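Local coordinates for protein ribonucleoside-diphosphate reductase (PDB 5IM3) that probably reduces ribonucleoside diphosphates to the corresponding 2'-deoxyribonucleotides for DNA synthesis and binds dATP as an allosteric nucleotide, at residues I662-Y670 against T779-T788. Sequence-based numbering, arbitrary orientation.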
loop_
_atom_site.group_PDB
_atom_site.type_symbol
_atom_site.label_atom_id
_atom_site.label_comp_id
_atom_site.label_asym_id
_atom_site.label_seq_id
_atom_site.Cartn_x
_atom_site.Cartn_y
_atom_site.Cartn_z
ATOM N N ILE A 662 31.933 32.949 4.257
ATOM C CA ILE A 662 33.037 32.033 4.513
ATOM C C ILE A 662 32.868 30.782 3.662
ATOM O O ILE A 662 31.769 30.444 3.213
ATOM C CB ILE A 662 33.134 31.640 6.005
ATOM C CG1 ILE A 662 31.805 31.047 6.490
ATOM C CG2 ILE A 662 33.527 32.849 6.845
ATOM C CD1 ILE A 662 31.882 30.404 7.863
ATOM N N MET A 663 33.984 30.086 3.453
ATOM C CA MET A 663 33.977 28.781 2.808
ATOM C C MET A 663 35.158 27.974 3.326
ATOM O O MET A 663 36.066 28.502 3.974
ATOM C CB MET A 663 34.013 28.900 1.276
ATOM C CG MET A 663 35.172 29.707 0.720
ATOM S SD MET A 663 35.191 29.691 -1.087
ATOM C CE MET A 663 36.596 30.743 -1.423
ATOM N N GLY A 664 35.130 26.674 3.038
ATOM C CA GLY A 664 36.126 25.769 3.570
ATOM C C GLY A 664 35.923 25.403 5.022
ATOM O O GLY A 664 36.873 24.968 5.678
ATOM N N PHE A 665 34.704 25.560 5.544
ATOM C CA PHE A 665 34.457 25.287 6.957
ATOM C C PHE A 665 34.679 23.814 7.276
ATOM O O PHE A 665 35.373 23.471 8.239
ATOM C CB PHE A 665 33.036 25.709 7.332
ATOM C CG PHE A 665 32.732 25.569 8.797
ATOM C CD1 PHE A 665 33.047 26.586 9.684
ATOM C CD2 PHE A 665 32.139 24.418 9.288
ATOM C CE1 PHE A 665 32.772 26.459 11.031
ATOM C CE2 PHE A 665 31.864 24.284 10.636
ATOM C CZ PHE A 665 32.179 25.309 11.506
ATOM N N GLN A 666 34.089 22.924 6.476
ATOM C CA GLN A 666 34.269 21.495 6.709
ATOM C C GLN A 666 35.740 21.116 6.627
ATOM O O GLN A 666 36.240 20.348 7.457
ATOM C CB GLN A 666 33.439 20.696 5.701
ATOM C CG GLN A 666 33.700 19.191 5.692
ATOM C CD GLN A 666 33.178 18.489 6.931
ATOM O OE1 GLN A 666 32.109 17.882 6.906
ATOM N NE2 GLN A 666 33.933 18.564 8.018
ATOM N N ASP A 667 36.456 21.656 5.638
ATOM C CA ASP A 667 37.882 21.378 5.519
ATOM C C ASP A 667 38.664 21.969 6.687
ATOM O O ASP A 667 39.666 21.389 7.117
ATOM C CB ASP A 667 38.409 21.918 4.191
ATOM C CG ASP A 667 37.879 21.145 2.996
ATOM O OD1 ASP A 667 37.065 20.219 3.198
ATOM O OD2 ASP A 667 38.269 21.467 1.854
ATOM N N ALA A 668 38.222 23.111 7.216
ATOM C CA ALA A 668 38.870 23.662 8.401
ATOM C C ALA A 668 38.672 22.753 9.607
ATOM O O ALA A 668 39.562 22.641 10.456
ATOM C CB ALA A 668 38.335 25.065 8.691
ATOM N N LEU A 669 37.506 22.104 9.706
ATOM C CA LEU A 669 37.289 21.127 10.769
ATOM C C LEU A 669 38.260 19.958 10.643
ATOM O O LEU A 669 38.827 19.503 11.643
ATOM C CB LEU A 669 35.845 20.618 10.736
ATOM C CG LEU A 669 34.725 21.583 11.124
ATOM C CD1 LEU A 669 33.374 20.924 10.895
ATOM C CD2 LEU A 669 34.851 22.032 12.569
ATOM N N TYR A 670 38.459 19.455 9.423
ATOM C CA TYR A 670 39.408 18.367 9.213
ATOM C C TYR A 670 40.782 18.726 9.762
ATOM O O TYR A 670 41.418 17.924 10.456
ATOM C CB TYR A 670 39.512 18.032 7.722
ATOM C CG TYR A 670 38.271 17.424 7.098
ATOM C CD1 TYR A 670 37.379 16.665 7.849
ATOM C CD2 TYR A 670 37.999 17.603 5.747
ATOM C CE1 TYR A 670 36.251 16.107 7.272
ATOM C CE2 TYR A 670 36.873 17.052 5.162
ATOM C CZ TYR A 670 36.004 16.304 5.928
ATOM O OH TYR A 670 34.886 15.751 5.348
ATOM N N THR A 779 39.114 27.579 -5.545
ATOM C CA THR A 779 40.109 27.599 -4.483
ATOM C C THR A 779 40.395 26.219 -3.904
ATOM O O THR A 779 41.343 26.078 -3.125
ATOM C CB THR A 779 39.659 28.538 -3.358
ATOM O OG1 THR A 779 38.388 28.109 -2.856
ATOM C CG2 THR A 779 39.549 29.974 -3.869
ATOM N N GLY A 780 39.602 25.210 -4.253
ATOM C CA GLY A 780 39.877 23.844 -3.840
ATOM C C GLY A 780 39.484 23.507 -2.419
ATOM O O GLY A 780 40.170 22.710 -1.766
ATOM N N VAL A 781 38.385 24.075 -1.920
ATOM C CA VAL A 781 37.945 23.871 -0.546
ATOM C C VAL A 781 36.484 23.430 -0.552
ATOM O O VAL A 781 35.834 23.367 -1.596
ATOM C CB VAL A 781 38.131 25.138 0.317
ATOM C CG1 VAL A 781 39.611 25.527 0.380
ATOM C CG2 VAL A 781 37.288 26.293 -0.227
ATOM N N SER A 782 35.975 23.117 0.636
ATOM C CA SER A 782 34.594 22.681 0.780
ATOM C C SER A 782 33.634 23.863 0.645
ATOM O O SER A 782 34.012 25.028 0.781
ATOM C CB SER A 782 34.384 21.985 2.126
ATOM O OG SER A 782 34.784 22.815 3.204
ATOM N N GLN A 783 32.368 23.540 0.383
ATOM C CA GLN A 783 31.355 24.560 0.132
ATOM C C GLN A 783 30.940 25.250 1.427
ATOM O O GLN A 783 30.518 24.590 2.381
ATOM C CB GLN A 783 30.131 23.933 -0.533
ATOM C CG GLN A 783 30.438 23.086 -1.756
ATOM C CD GLN A 783 30.893 23.912 -2.937
ATOM O OE1 GLN A 783 30.882 25.143 -2.889
ATOM N NE2 GLN A 783 31.290 23.241 -4.012
ATOM N N SER A 784 31.050 26.581 1.445
ATOM C CA SER A 784 30.589 27.439 2.537
ATOM C C SER A 784 30.634 26.754 3.901
ATOM O O SER A 784 31.719 26.556 4.458
ATOM C CB SER A 784 29.175 27.948 2.239
ATOM O OG SER A 784 28.283 26.878 2.003
ATOM N N ILE A 785 29.470 26.407 4.452
ATOM C CA ILE A 785 29.361 25.741 5.744
ATOM C C ILE A 785 28.840 24.320 5.592
ATOM O O ILE A 785 28.463 23.690 6.586
ATOM C CB ILE A 785 28.474 26.542 6.713
ATOM C CG1 ILE A 785 27.143 26.908 6.044
ATOM C CG2 ILE A 785 29.202 27.787 7.191
ATOM C CD1 ILE A 785 26.176 27.653 6.942
ATOM N N GLU A 786 28.811 23.798 4.370
ATOM C CA GLU A 786 28.213 22.496 4.129
ATOM C C GLU A 786 29.096 21.386 4.697
ATOM O O GLU A 786 30.322 21.428 4.548
ATOM C CB GLU A 786 28.020 22.266 2.629
ATOM C CG GLU A 786 27.080 23.254 1.950
ATOM C CD GLU A 786 25.619 22.906 2.152
ATOM O OE1 GLU A 786 25.321 21.719 2.400
ATOM O OE2 GLU A 786 24.769 23.820 2.066
ATOM N N PRO A 787 28.513 20.382 5.346
ATOM C CA PRO A 787 29.258 19.144 5.575
ATOM C C PRO A 787 29.480 18.428 4.255
ATOM O O PRO A 787 28.699 18.568 3.312
ATOM C CB PRO A 787 28.342 18.341 6.505
ATOM C CG PRO A 787 26.971 18.848 6.196
ATOM C CD PRO A 787 27.143 20.306 5.886
ATOM N N THR A 788 30.571 17.674 4.183
ATOM C CA THR A 788 30.866 16.909 2.979
ATOM C C THR A 788 29.659 16.070 2.586
ATOM O O THR A 788 29.148 15.286 3.391
ATOM C CB THR A 788 32.085 16.013 3.215
ATOM O OG1 THR A 788 33.202 16.821 3.603
ATOM C CG2 THR A 788 32.443 15.229 1.953
HETATM O O HOH W 1 32.174 23.411 4.153
#
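Thr788 meets the Tyr670 ring at its edge, near the ring plane, where its OG1 donates a hydrogen bond to Tyr670 OH at 2.7 Å, while one face of the ring carries the carbonyl oxygen of Gln666 near its rim; Tyr848 stacks on this tyrosine too. The Phe665 ring turns away from the loop toward helix 679-707 and Arg866, leaving its CB against Ser784 O. This is a strand-to-helix junction of the ten-stranded alpha-beta barrel: strand 659-663 passes through Gly664, the N-cap, into helix 665-672, and loop 780-788 wraps round that helix start. Glycine suits the bend at Gly664, where phi is positive and CA lies 3.9 Å from Val781 CB. Its N donates to Ser782 O from 39° above the carbonyl plane, and Phe665 N makes a weaker bond to Ser784 O. The loop thus takes up amides of the first turn, which have no helical carbonyl to bind. Serine suits position 782 because its hydroxyl accepts from the first-turn amide Asp667 N, 3.2 Å from Ser782 OG, and also bonds a water. That water accepts from Gln666 N and lies within hydrogen-bonding distance of Gln783 O and Glu786 O, on a type II' turn. With CG anti to its backbone N (chi1 171°) and a bend at chi2, Gln666 brings CG to 3.2 Å from Thr788 OG1 and swings OE1 toward Thr788 N. On the strand side, the long, flexible Met663 extends past Val781 CG2 until its CE meets Thr779 tip to tip; Thr779 OG1 itself bonds back to Ile775 O. Ile662 CD1 packs on Ile785 CG2 at 3.8 Å. Farther along the loop, Thr788 N points in the carbonyl plane at a lone pair of Gln666 OE1, 3.1 Å away and nearly straight at 164°.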